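Local coordinates for protein endoglucanase, family GH5 (Zobellia galactanivorans, PDB 6GL2) that hydrolyses hemicellulose, probably by cutting internal bonds of beta-glucan chains such as mixed-linked glucan, at residues N310-V313 with D314-G317; S278-S281 with D282-E285; I104-H107 with H108-T111; I91-F94 with A95-N98; R154-T158 with P159-K163. All blocks are in the same frame, centred on the assembly; numbering follows the deposited sequence.

How the interactions relate
Five short, local contacts follow one another along a (beta/alpha)8 barrel; none nests in or crosses another. Interaction 4 comes first, at the last turns of helix 82-96, the crossover between strands 61-64 and 101-105. Interaction 3 turns the chain out of strand 101-105. Interaction 5 folds the loop after strand 145-148 and meets interaction 3 through the salt bridge of Arg154 with Glu110. Interaction 2 closes the loop between strand 271-276 and helix 284-301, and interaction 1 the turn after strand 304-307. These last two touch, Phe280 N lying 2.9 Å from Glu315 O. Interactions 4 and 5 lie on opposite sides of the chain's centre.

Interaction 1 (N310-V313 with D314-G317); sequences NGNV and DEFG
Asp314 is the third residue of a type I beta turn from Asn312 to Glu315, with its backbone N held by Asn312 OD1 at 2.8 Å; the Asn312 amide gets there because its CG is anti to the backbone N (chi1 -179°). Glu315 closes the turn, its N bonding to Asn312 O. Its side chain runs extended across the turn, so that the carboxylate stacks on the Asn312 amide, the planes 17° apart. OE1 of the same Glu315 uses its anti lone pair to take ND2 of Asn310 at 2.9 Å. Next, Phe316 gives its N to Asn310 OD1 at 3.3 Å. That oxygen also accepts from Asn312 N at 3.2 Å, an Asx turn, and the two donors come in over opposite faces of the amide. A leucine in place of Asn310 would probably leave Phe316 N and Asn312 N without their shared acceptor and Glu315 OE1 without its amide donor. Gly317 ends the run: its N reaches Asn312 O at 2.8 Å from the face opposite Glu315 N, and a CB on it would clash with the backbone of Gly311 and Asn312. The coil lies between strand 304-307 and helix 329-336. Trp307 NE1 on that strand bonds to Phe316 O, Trp308 meets the Phe316 ring edge-to-face, and Glu315 shares a backbone bond with Phe280 of the loop before helix 284-301.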
loop_
_atom_site.group_PDB
_atom_site.type_symbol
_atom_site.label_atom_id
_atom_site.label_comp_id
_atom_site.label_asym_id
_atom_site.label_seq_id
_atom_site.Cartn_x
_atom_site.Cartn_y
_atom_site.Cartn_z
ATOM N N ASN A 310 7.572 -6.213 -7.980
ATOM C CA ASN A 310 7.244 -5.642 -9.244
ATOM C C ASN A 310 7.316 -6.554 -10.400
ATOM O O ASN A 310 7.261 -6.115 -11.587
ATOM C CB ASN A 310 8.033 -4.328 -9.496
ATOM C CG ASN A 310 9.470 -4.526 -9.709
ATOM O OD1 ASN A 310 9.992 -5.633 -9.647
ATOM N ND2 ASN A 310 10.165 -3.452 -10.057
ATOM N N GLY A 311 7.514 -7.840 -10.137
ATOM C CA GLY A 311 7.533 -8.844 -11.211
ATOM C C GLY A 311 8.853 -9.027 -11.825
ATOM O O GLY A 311 9.051 -10.031 -12.578
ATOM N N ASN A 312 9.791 -8.136 -11.604
ATOM C CA ASN A 312 11.092 -8.115 -12.315
ATOM C C ASN A 312 12.151 -8.695 -11.386
ATOM O O ASN A 312 12.470 -8.160 -10.330
ATOM C CB ASN A 312 11.440 -6.690 -12.749
ATOM C CG ASN A 312 12.728 -6.632 -13.486
ATOM O OD1 ASN A 312 13.641 -7.439 -13.335
ATOM N ND2 ASN A 312 12.850 -5.658 -14.392
ATOM N N VAL A 313 12.643 -9.879 -11.738
ATOM C CA VAL A 313 13.592 -10.610 -10.890
ATOM C C VAL A 313 14.866 -9.850 -10.649
ATOM O O VAL A 313 15.545 -10.064 -9.603
ATOM C CB VAL A 313 13.859 -12.026 -11.453
ATOM C CG1 VAL A 313 14.606 -11.905 -12.760
ATOM C CG2 VAL A 313 14.508 -12.922 -10.382
ATOM N N ASP A 314 15.215 -8.955 -11.539
ATOM C CA ASP A 314 16.403 -8.145 -11.330
ATOM C C ASP A 314 16.206 -6.968 -10.395
ATOM O O ASP A 314 17.125 -6.208 -10.090
ATOM C CB ASP A 314 16.938 -7.657 -12.688
ATOM C CG ASP A 314 17.351 -8.840 -13.544
ATOM O OD1 ASP A 314 17.790 -9.861 -13.029
ATOM O OD2 ASP A 314 17.281 -8.744 -14.776
ATOM N N GLU A 315 14.979 -6.747 -9.951
ATOM C CA GLU A 315 14.597 -5.649 -9.089
ATOM C C GLU A 315 13.938 -6.241 -7.847
ATOM O O GLU A 315 14.645 -6.633 -6.946
ATOM C CB GLU A 315 13.696 -4.687 -9.879
ATOM C CG GLU A 315 14.460 -4.038 -11.003
ATOM C CD GLU A 315 13.677 -3.159 -11.905
ATOM O OE1 GLU A 315 12.473 -2.894 -11.646
ATOM O OE2 GLU A 315 14.166 -2.652 -12.959
ATOM N N PHE A 316 12.587 -6.191 -7.705
ATOM C CA PHE A 316 11.885 -6.594 -6.528
ATOM C C PHE A 316 11.095 -7.893 -6.650
ATOM O O PHE A 316 10.436 -8.345 -5.695
ATOM C CB PHE A 316 10.913 -5.453 -6.116
ATOM C CG PHE A 316 11.606 -4.236 -5.533
ATOM C CD1 PHE A 316 11.886 -4.198 -4.230
ATOM C CD2 PHE A 316 11.998 -3.206 -6.348
ATOM C CE1 PHE A 316 12.513 -3.069 -3.654
ATOM C CE2 PHE A 316 12.676 -2.125 -5.801
ATOM C CZ PHE A 316 12.925 -2.093 -4.456
ATOM N N GLY A 317 11.132 -8.490 -7.842
ATOM C CA GLY A 317 10.328 -9.653 -8.089
ATOM C C GLY A 317 10.908 -10.907 -7.408
ATOM O O GLY A 317 12.086 -11.302 -7.657
HETATM O O HOH W 1 10.659 -3.645 -14.410
HETATM O O HOH W 2 14.426 -10.022 -6.968
#

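Interaction 2 (S278-S281 with D282-E285); sequences STFS and DNPE
Phe280 and Ser281 turn against Asp282 and Asn283 in a tight surface bend, where the loop leaving strand 271-276 of the (beta/alpha)8 barrel runs into helix 284-301. One direct hydrogen bond ties the bend, from Ser281 N to Asn283 OD1 at 2.8 Å, with the donor 46° above the carbonyl plane. Asn283 stands in the N-cap position of the helix, yet its side chain makes no capping bond; with CG between its backbone N and carbonyl carbon (chi1 63°), the amide is turned back toward Ser281. Its ND2 bonds to Ser241 O. Ser241 lies between Asp240 and Thr242, which bind magnesium in a crystal structure of this protein, so the bend is joined to the neighbourhood of that site, the Asn283 side chain being about 7 Å from that of Thr242.

The Phe280 ring lies over the Asp282 backbone. Asp282 N sits 3.4 Å above one face of the Phe280 ring, toward the rim, while CE1 rests on Pro284 CD at 4.1 Å. Phe280 CE2 comes within 3.3 Å of Asp282 OD1, ring and carboxylate planes 65° apart. A serine at Phe280 would probably uncover the Asp282 backbone and leave the Pro284 ring without its apolar neighbour. One water joins three groups: it donates to Thr279 O and accepts from Ser281 OG and from Asn283 ND2, the last at 2.9 Å.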
loop_
_atom_site.group_PDB
_atom_site.type_symbol
_atom_site.label_atom_id
_atom_site.label_comp_id
_atom_site.label_asym_id
_atom_site.label_seq_id
_atom_site.Cartn_x
_atom_site.Cartn_y
_atom_site.Cartn_z
ATOM N N SER A 278 13.811 -5.053 -0.728
ATOM C CA SER A 278 15.117 -4.648 -1.268
ATOM C C SER A 278 15.222 -5.026 -2.694
ATOM O O SER A 278 14.749 -6.082 -3.085
ATOM C CB SER A 278 16.278 -5.284 -0.434
ATOM O OG SER A 278 16.160 -6.686 -0.459
ATOM N N THR A 279 15.887 -4.232 -3.479
ATOM C CA THR A 279 16.166 -4.526 -4.872
ATOM C C THR A 279 17.342 -5.536 -4.923
ATOM O O THR A 279 18.136 -5.629 -3.984
ATOM C CB THR A 279 16.477 -3.225 -5.617
ATOM O OG1 THR A 279 16.259 -3.447 -7.028
ATOM C CG2 THR A 279 17.878 -2.621 -5.314
ATOM N N PHE A 280 17.377 -6.301 -5.964
ATOM C CA PHE A 280 18.424 -7.249 -6.149
ATOM C C PHE A 280 19.743 -6.542 -6.464
ATOM O O PHE A 280 19.876 -5.883 -7.480
ATOM C CB PHE A 280 18.126 -8.238 -7.284
ATOM C CG PHE A 280 19.147 -9.322 -7.367
ATOM C CD1 PHE A 280 19.323 -10.224 -6.332
ATOM C CD2 PHE A 280 20.002 -9.331 -8.432
ATOM C CE1 PHE A 280 20.330 -11.182 -6.407
ATOM C CE2 PHE A 280 21.044 -10.284 -8.474
ATOM C CZ PHE A 280 21.141 -11.192 -7.503
ATOM N N SER A 281 20.764 -6.760 -5.659
ATOM C CA SER A 281 22.101 -6.168 -5.921
ATOM C C SER A 281 23.218 -7.200 -5.811
ATOM O O SER A 281 24.209 -7.011 -5.056
ATOM C CB SER A 281 22.358 -5.083 -4.877
ATOM O OG SER A 281 21.398 -4.033 -5.022
ATOM N N ASP A 282 23.054 -8.332 -6.481
ATOM C CA ASP A 282 24.049 -9.414 -6.506
ATOM C C ASP A 282 24.381 -9.804 -5.094
ATOM O O ASP A 282 25.567 -10.063 -4.693
ATOM C CB ASP A 282 25.311 -9.027 -7.302
ATOM C CG ASP A 282 25.098 -9.010 -8.734
ATOM O OD1 ASP A 282 24.062 -9.374 -9.342
ATOM O OD2 ASP A 282 26.151 -8.726 -9.402
ATOM N N ASN A 283 23.345 -9.896 -4.239
ATOM C CA ASN A 283 23.502 -9.991 -2.815
ATOM C C ASN A 283 22.438 -10.835 -2.115
ATOM O O ASN A 283 21.770 -10.396 -1.177
ATOM C CB ASN A 283 23.544 -8.561 -2.212
ATOM C CG ASN A 283 22.255 -7.783 -2.437
ATOM O OD1 ASN A 283 21.464 -8.115 -3.307
ATOM N ND2 ASN A 283 22.083 -6.691 -1.695
ATOM N N PRO A 284 22.240 -12.091 -2.588
ATOM C CA PRO A 284 21.120 -12.874 -2.093
ATOM C C PRO A 284 21.155 -13.137 -0.611
ATOM O O PRO A 284 20.079 -13.217 0.041
ATOM C CB PRO A 284 21.168 -14.161 -2.952
ATOM C CG PRO A 284 22.585 -14.207 -3.484
ATOM C CD PRO A 284 22.984 -12.791 -3.679
ATOM N N GLU A 285 22.334 -13.423 -0.021
ATOM C CA GLU A 285 22.364 -13.750 1.384
ATOM C C GLU A 285 21.963 -12.556 2.289
ATOM O O GLU A 285 21.288 -12.728 3.248
ATOM C CB GLU A 285 23.740 -14.296 1.796
ATOM C CG GLU A 285 24.027 -15.697 1.258
ATOM C CD GLU A 285 24.849 -15.658 -0.001
HETATM O O HOH W 3 20.189 -4.594 -2.522
#

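Interaction 3 (I104-H107 with H108-T111); sequences INIH and HDET
At the exit of barrel strand 101-105, on the rim of strand C-termini where glycoside hydrolase family 5 enzymes keep their active site, the rings of His107 and His108 form a T-shaped stack. CD2 of His107 points into the face of His108 and stands 3.4 Å above the centre of that ring; the planes are 68° apart and the centroids 4.5 Å. Although the residues are neighbours in sequence, both side chains leave the bend in the same direction. An in-plane bond at ND1 fixes the rotation of the His107 ring: Asn105 ND2, two residues back along the chain, donates to His107 ND1 at 3.0 Å, nearly straight at 169°. The backbone bends sharply here in an inverse gamma turn centred on His108, with Asp109 N bonding to His107 O at 2.8 Å.

The CG2 methyl of Ile106 packs on Asp109, 3.4 Å from OD2 and nearly as close to CB. The Asp109 carboxylate is buried but well supplied, OD1 accepting from Trp112 NE1 and OD2 from Trp68 N. Glu110 bends at chi2 (73°) and so brings its carboxylate back over the turn, where OE2 makes a salt bridge with Arg154. Around this corner, Asn105 ND2 also donates to Glu148 at the end of strand 145-148, His107 bonds through its backbone to Val66 beyond strand 61-64, and Ile106 turns outward onto Leu127, Val130 and Trp131 of helix 117-137.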
loop_
_atom_site.group_PDB
_atom_site.type_symbol
_atom_site.label_atom_id
_atom_site.label_comp_id
_atom_site.label_asym_id
_atom_site.label_seq_id
_atom_site.Cartn_x
_atom_site.Cartn_y
_atom_site.Cartn_z
ATOM N N ILE A 104 -7.256 -2.444 -1.981
ATOM C CA ILE A 104 -7.318 -1.733 -3.302
ATOM C C ILE A 104 -7.042 -0.256 -2.996
ATOM O O ILE A 104 -7.593 0.300 -2.042
ATOM C CB ILE A 104 -8.743 -1.845 -3.889
ATOM C CG1 ILE A 104 -8.999 -3.335 -4.290
ATOM C CG2 ILE A 104 -8.880 -0.917 -5.107
ATOM C CD1 ILE A 104 -10.478 -3.577 -4.680
ATOM N N ASN A 105 -6.201 0.390 -3.831
ATOM C CA ASN A 105 -5.822 1.785 -3.608
ATOM C C ASN A 105 -5.997 2.599 -4.849
ATOM O O ASN A 105 -6.511 2.166 -5.865
ATOM C CB ASN A 105 -4.361 1.867 -3.050
ATOM C CG ASN A 105 -3.295 1.661 -4.069
ATOM O OD1 ASN A 105 -3.596 1.470 -5.252
ATOM N ND2 ASN A 105 -2.018 1.801 -3.668
ATOM N N ILE A 106 -5.626 3.872 -4.722
ATOM C CA ILE A 106 -5.269 4.773 -5.793
ATOM C C ILE A 106 -3.764 4.901 -5.818
ATOM O O ILE A 106 -3.192 5.342 -4.792
ATOM C CB ILE A 106 -5.977 6.156 -5.658
ATOM C CG1 ILE A 106 -7.456 6.031 -5.763
ATOM C CG2 ILE A 106 -5.390 7.106 -6.680
ATOM C CD1 ILE A 106 -8.243 7.344 -5.668
ATOM N N HIS A 107 -3.103 4.546 -6.878
ATOM C CA HIS A 107 -1.646 4.365 -6.890
ATOM C C HIS A 107 -0.908 5.456 -7.622
ATOM O O HIS A 107 -0.831 6.605 -7.064
ATOM C CB HIS A 107 -1.279 2.918 -7.382
ATOM C CG HIS A 107 0.042 2.460 -6.906
ATOM N ND1 HIS A 107 0.231 2.020 -5.629
ATOM C CD2 HIS A 107 1.244 2.403 -7.539
ATOM C CE1 HIS A 107 1.518 1.649 -5.523
ATOM N NE2 HIS A 107 2.153 1.956 -6.646
ATOM N N HIS A 108 -0.587 5.363 -8.901
ATOM C CA HIS A 108 0.291 6.338 -9.624
ATOM C C HIS A 108 -0.568 7.354 -10.248
ATOM O O HIS A 108 -0.520 7.662 -11.463
ATOM C CB HIS A 108 1.171 5.711 -10.707
ATOM C CG HIS A 108 2.289 4.835 -10.191
ATOM N ND1 HIS A 108 3.089 5.140 -9.091
ATOM C CD2 HIS A 108 2.713 3.596 -10.641
ATOM C CE1 HIS A 108 4.015 4.147 -8.959
ATOM N NE2 HIS A 108 3.779 3.224 -9.875
ATOM N N ASP A 109 -1.308 8.093 -9.443
ATOM C CA ASP A 109 -2.349 9.051 -9.883
ATOM C C ASP A 109 -1.982 10.469 -9.475
ATOM O O ASP A 109 -2.824 11.383 -9.401
ATOM C CB ASP A 109 -3.726 8.572 -9.412
ATOM C CG ASP A 109 -4.270 7.464 -10.306
ATOM O OD1 ASP A 109 -4.572 7.798 -11.499
ATOM O OD2 ASP A 109 -4.399 6.367 -9.826
ATOM N N GLU A 110 -0.706 10.688 -9.170
ATOM C CA GLU A 110 -0.239 12.003 -8.654
ATOM C C GLU A 110 -0.538 13.149 -9.645
ATOM O O GLU A 110 -0.774 14.262 -9.174
ATOM C CB GLU A 110 1.287 11.949 -8.441
ATOM C CG GLU A 110 1.858 11.012 -7.412
ATOM C CD GLU A 110 1.824 9.520 -7.794
ATOM O OE1 GLU A 110 1.850 9.124 -9.002
ATOM O OE2 GLU A 110 1.792 8.749 -6.790
ATOM N N THR A 111 -0.640 12.907 -10.951
ATOM C CA THR A 111 -0.797 14.007 -11.920
ATOM C C THR A 111 -2.134 14.688 -11.731
ATOM O O THR A 111 -2.225 15.881 -12.073
ATOM C CB THR A 111 -0.624 13.560 -13.325
ATOM O OG1 THR A 111 -1.479 12.441 -13.641
ATOM C CG2 THR A 111 0.890 13.154 -13.537
#

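Interaction 4 (I91-F94 with A95-N98); sequences IANF and ALEN
The backbone from Ile91 to Glu97 keeps the i to i+4 pattern of an alpha-helix: Ala95 N bonds to Ile91 O at 3.3 Å, Leu96 N to Ala92 O at 2.9 Å and Glu97 N to Asn93 O at 2.9 Å. The series stops at the next carbonyl: Phe94 O accepts from a side chain instead. ND2 of Asn98 donates to it at 2.9 Å with an angle of 155° at the hydrogen, the amide standing where the backbone N of the fourth residue on would otherwise come. Asn98 N instead bonds one residue nearer, to Ala95 O at 3.0 Å.

Leu96 leans back along the helix, its CG anti to its own carbonyl carbon (chi1 -65°) and 3.3 Å from Ala92 O, and its branch goes on to Tyr141 and Tyr144. Ala92 and Ala95 show their methyls to the barrel, meeting Leu64 and Leu62 of strand 61-64 and Val102 of strand 101-105; such short side chains let this crossover helix lie close on the strands. On another side the Phe94 ring packs on Lys48 and Ile51 of helix 48-57. From that same helix Asp52 OD1 accepts from Asn98 ND2, which ties the chain at the C-terminal end of the helix to helix 48-57. With its two N-H groups spent on Phe94 O and Asp52 OD1, the Asn98 amide is probably fixed in its rotation, and the carbonyl gains a donor.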
loop_
_atom_site.group_PDB
_atom_site.type_symbol
_atom_site.label_atom_id
_atom_site.label_comp_id
_atom_site.label_asym_id
_atom_site.label_seq_id
_atom_site.Cartn_x
_atom_site.Cartn_y
_atom_site.Cartn_z
ATOM N N ILE A 91 -9.463 -9.537 -10.026
ATOM C CA ILE A 91 -8.257 -9.871 -9.284
ATOM C C ILE A 91 -8.507 -9.898 -7.804
ATOM O O ILE A 91 -8.067 -10.749 -7.052
ATOM C CB ILE A 91 -7.089 -8.952 -9.662
ATOM C CG1 ILE A 91 -6.778 -8.997 -11.120
ATOM C CG2 ILE A 91 -5.863 -9.197 -8.770
ATOM C CD1 ILE A 91 -5.893 -7.894 -11.632
ATOM N N ALA A 92 -9.291 -8.924 -7.342
ATOM C CA ALA A 92 -9.669 -8.950 -5.938
ATOM C C ALA A 92 -10.299 -10.275 -5.514
ATOM O O ALA A 92 -10.042 -10.834 -4.453
ATOM C CB ALA A 92 -10.587 -7.782 -5.600
ATOM N N ASN A 93 -11.215 -10.741 -6.361
ATOM C CA ASN A 93 -11.876 -12.041 -6.096
ATOM C C ASN A 93 -10.947 -13.180 -6.163
ATOM O O ASN A 93 -11.098 -14.102 -5.354
ATOM C CB ASN A 93 -13.067 -12.263 -7.040
ATOM C CG ASN A 93 -14.251 -11.560 -6.503
ATOM O OD1 ASN A 93 -14.587 -10.531 -6.913
ATOM N ND2 ASN A 93 -14.743 -12.031 -5.348
ATOM N N PHE A 94 -9.900 -13.155 -6.976
ATOM C CA PHE A 94 -8.897 -14.228 -6.984
ATOM C C PHE A 94 -8.330 -14.369 -5.559
ATOM O O PHE A 94 -8.071 -15.480 -5.073
ATOM C CB PHE A 94 -7.732 -13.992 -7.886
ATOM C CG PHE A 94 -8.030 -13.878 -9.359
ATOM C CD1 PHE A 94 -9.109 -14.443 -9.958
ATOM C CD2 PHE A 94 -7.140 -13.180 -10.162
ATOM C CE1 PHE A 94 -9.329 -14.326 -11.375
ATOM C CE2 PHE A 94 -7.377 -13.050 -11.511
ATOM C CZ PHE A 94 -8.430 -13.640 -12.034
ATOM N N ALA A 95 -7.976 -13.275 -4.937
ATOM C CA ALA A 95 -7.445 -13.206 -3.572
ATOM C C ALA A 95 -8.454 -13.613 -2.521
ATOM O O ALA A 95 -8.196 -14.426 -1.613
ATOM C CB ALA A 95 -6.827 -11.868 -3.284
ATOM N N LEU A 96 -9.630 -13.000 -2.600
ATOM C CA LEU A 96 -10.668 -13.308 -1.622
ATOM C C LEU A 96 -11.050 -14.746 -1.617
ATOM O O LEU A 96 -11.256 -15.353 -0.530
ATOM C CB LEU A 96 -11.951 -12.440 -1.824
ATOM C CG LEU A 96 -11.729 -10.932 -1.594
ATOM C CD1 LEU A 96 -12.910 -10.120 -2.210
ATOM C CD2 LEU A 96 -11.481 -10.561 -0.100
ATOM N N GLU A 97 -11.104 -15.388 -2.756
ATOM C CA GLU A 97 -11.366 -16.861 -2.922
ATOM C C GLU A 97 -10.327 -17.726 -2.293
ATOM O O GLU A 97 -10.571 -18.914 -1.994
ATOM C CB GLU A 97 -11.467 -17.214 -4.403
ATOM C CG GLU A 97 -12.746 -16.700 -5.044
ATOM C CD GLU A 97 -12.703 -16.523 -6.525
ATOM O OE1 GLU A 97 -11.747 -16.982 -7.178
ATOM O OE2 GLU A 97 -13.705 -15.888 -6.969
ATOM N N ASN A 98 -9.112 -17.200 -2.085
ATOM C CA ASN A 98 -7.996 -17.805 -1.442
ATOM C C ASN A 98 -7.972 -17.491 0.049
ATOM O O ASN A 98 -6.947 -17.711 0.691
ATOM C CB ASN A 98 -6.685 -17.424 -2.128
ATOM C CG ASN A 98 -6.343 -18.306 -3.292
ATOM O OD1 ASN A 98 -5.947 -19.491 -3.125
ATOM N ND2 ASN A 98 -6.456 -17.804 -4.509
#

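Interaction 5 (R154-T158 with P159-K163); sequences RHKGT and PEEWK
Glu161 brings its carboxylate between Arg154 and the backbone of Gly157, and each of its oxygens has its own protein donor. Arg154 NE reaches OE2 of Glu161 at 2.9 Å, a salt bridge that lies in the guanidinium plane and uses the anti lone pair. Gly157 N meets OE1 of Glu161 at 2.9 Å, almost straight at 176°, but from above the carboxylate plane. Over the guanidinium lies Trp162: its CH2 stands 3.2 Å above one face of the Arg154 group, and Arg154 CD makes a CH-pi contact with the six-membered ring, 4.0 Å from its centroid. Arg154 is thus fixed by a charge at its edge and a ring on its face.

Two waters complete this shell. One links Arg154 NH2 to Glu161 OE2, the other Thr158 O to Glu161 OE1. A chi1 of 178° swings Glu161 CG away from its own N, and the straight chain beyond carries the carboxylate to Arg154. The Glu161 N is set by a bond to Thr158 O at 3.1 Å, and Thr158 OG1 in turn bonds to His155 O at 2.8 Å. Farther out, Arg154 NH1, the partner of Glu110, also bonds to Glu152 O. What results is a run of beta turns, type II from His155 to Thr158 and then type I from Thr158 to Glu161 and from Glu160 to Lys163, folding the surface loop between strand 145-148 and helix 167-186 of the barrel.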
loop_
_atom_site.group_PDB
_atom_site.type_symbol
_atom_site.label_atom_id
_atom_site.label_comp_id
_atom_site.label_asym_id
_atom_site.label_seq_id
_atom_site.Cartn_x
_atom_site.Cartn_y
_atom_site.Cartn_z
ATOM N N ARG A 154 2.063 13.148 -2.832
ATOM C CA ARG A 154 3.266 14.007 -2.699
ATOM C C ARG A 154 3.348 14.904 -3.873
ATOM O O ARG A 154 2.684 14.713 -4.873
ATOM C CB ARG A 154 4.562 13.156 -2.590
ATOM C CG ARG A 154 4.875 12.454 -3.915
ATOM C CD ARG A 154 5.891 11.354 -3.671
ATOM N NE ARG A 154 6.297 10.778 -4.939
ATOM C CZ ARG A 154 5.651 9.890 -5.646
ATOM N NH1 ARG A 154 4.497 9.406 -5.214
ATOM N NH2 ARG A 154 6.182 9.451 -6.780
ATOM N N HIS A 155 4.265 15.897 -3.797
ATOM C CA HIS A 155 4.520 16.771 -4.925
ATOM C C HIS A 155 5.788 16.351 -5.652
ATOM O O HIS A 155 6.890 16.593 -5.162
ATOM C CB HIS A 155 4.593 18.236 -4.430
ATOM C CG HIS A 155 4.551 19.209 -5.565
ATOM N ND1 HIS A 155 4.324 20.540 -5.350
ATOM C CD2 HIS A 155 4.553 19.036 -6.889
ATOM C CE1 HIS A 155 4.290 21.150 -6.542
ATOM N NE2 HIS A 155 4.413 20.239 -7.482
ATOM N N LYS A 156 5.637 15.620 -6.723
ATOM C CA LYS A 156 6.774 15.049 -7.369
ATOM C C LYS A 156 7.679 16.127 -7.985
ATOM O O LYS A 156 7.150 17.140 -8.488
ATOM C CB LYS A 156 6.297 14.197 -8.520
ATOM C CG LYS A 156 5.636 12.897 -8.096
ATOM C CD LYS A 156 5.094 12.136 -9.305
ATOM C CE LYS A 156 6.242 11.713 -10.179
ATOM N NZ LYS A 156 5.745 10.785 -11.267
ATOM N N GLY A 157 8.967 15.930 -7.818
ATOM C CA GLY A 157 9.948 16.822 -8.469
ATOM C C GLY A 157 10.344 17.975 -7.587
ATOM O O GLY A 157 11.080 18.849 -8.065
ATOM N N THR A 158 10.002 17.983 -6.318
ATOM C CA THR A 158 10.290 19.038 -5.393
ATOM C C THR A 158 11.381 18.599 -4.395
ATOM O O THR A 158 11.523 17.377 -4.130
ATOM C CB THR A 158 9.001 19.500 -4.628
ATOM O OG1 THR A 158 8.502 18.397 -3.826
ATOM C CG2 THR A 158 7.929 20.054 -5.540
ATOM N N PRO A 159 12.126 19.504 -3.804
ATOM C CA PRO A 159 13.192 19.081 -2.942
ATOM C C PRO A 159 12.693 18.241 -1.733
ATOM O O PRO A 159 13.480 17.387 -1.244
ATOM C CB PRO A 159 13.827 20.423 -2.487
ATOM C CG PRO A 159 13.500 21.410 -3.546
ATOM C CD PRO A 159 12.174 20.987 -4.090
ATOM N N GLU A 160 11.519 18.543 -1.171
ATOM C CA GLU A 160 11.022 17.845 0.010
ATOM C C GLU A 160 10.204 16.595 -0.360
ATOM O O GLU A 160 9.650 15.998 0.552
ATOM C CB GLU A 160 10.231 18.825 0.860
ATOM C CG GLU A 160 11.016 20.067 1.278
ATOM C CD GLU A 160 12.337 19.720 1.874
ATOM O OE1 GLU A 160 12.335 19.122 2.987
ATOM O OE2 GLU A 160 13.377 20.042 1.211
ATOM N N GLU A 161 10.103 16.247 -1.605
ATOM C CA GLU A 161 9.281 15.092 -2.048
ATOM C C GLU A 161 9.453 13.875 -1.186
ATOM O O GLU A 161 8.429 13.295 -0.748
ATOM C CB GLU A 161 9.613 14.715 -3.403
ATOM C CG GLU A 161 8.861 13.506 -3.927
ATOM C CD GLU A 161 9.110 13.225 -5.362
ATOM O OE1 GLU A 161 9.953 13.854 -6.104
ATOM O OE2 GLU A 161 8.569 12.247 -5.899
ATOM N N TRP A 162 10.682 13.492 -0.928
ATOM C CA TRP A 162 11.000 12.269 -0.143
ATOM C C TRP A 162 11.458 12.579 1.249
ATOM O O TRP A 162 12.034 11.701 1.950
ATOM C CB TRP A 162 12.006 11.402 -0.929
ATOM C CG TRP A 162 11.475 10.962 -2.222
ATOM C CD1 TRP A 162 11.956 11.274 -3.483
ATOM C CD2 TRP A 162 10.327 10.111 -2.478
ATOM N NE1 TRP A 162 11.224 10.682 -4.457
ATOM C CE2 TRP A 162 10.233 9.950 -3.897
ATOM C CE3 TRP A 162 9.378 9.463 -1.656
ATOM C CZ2 TRP A 162 9.282 9.186 -4.472
ATOM C CZ3 TRP A 162 8.412 8.686 -2.260
ATOM C CH2 TRP A 162 8.345 8.573 -3.640
ATOM N N LYS A 163 11.213 13.807 1.705
ATOM C CA LYS A 163 11.606 14.300 3.038
ATOM C C LYS A 163 10.460 14.795 3.925
ATOM O O LYS A 163 10.617 15.544 4.883
ATOM C CB LYS A 163 12.697 15.379 2.872
ATOM C CG LYS A 163 13.977 14.883 2.194
ATOM C CD LYS A 163 14.994 16.045 2.112
ATOM C CE LYS A 163 16.341 15.635 1.502
ATOM N NZ LYS A 163 17.435 16.663 1.708
HETATM O O HOH W 4 8.776 10.132 -7.894
HETATM O O HOH W 5 12.228 15.332 -5.889
#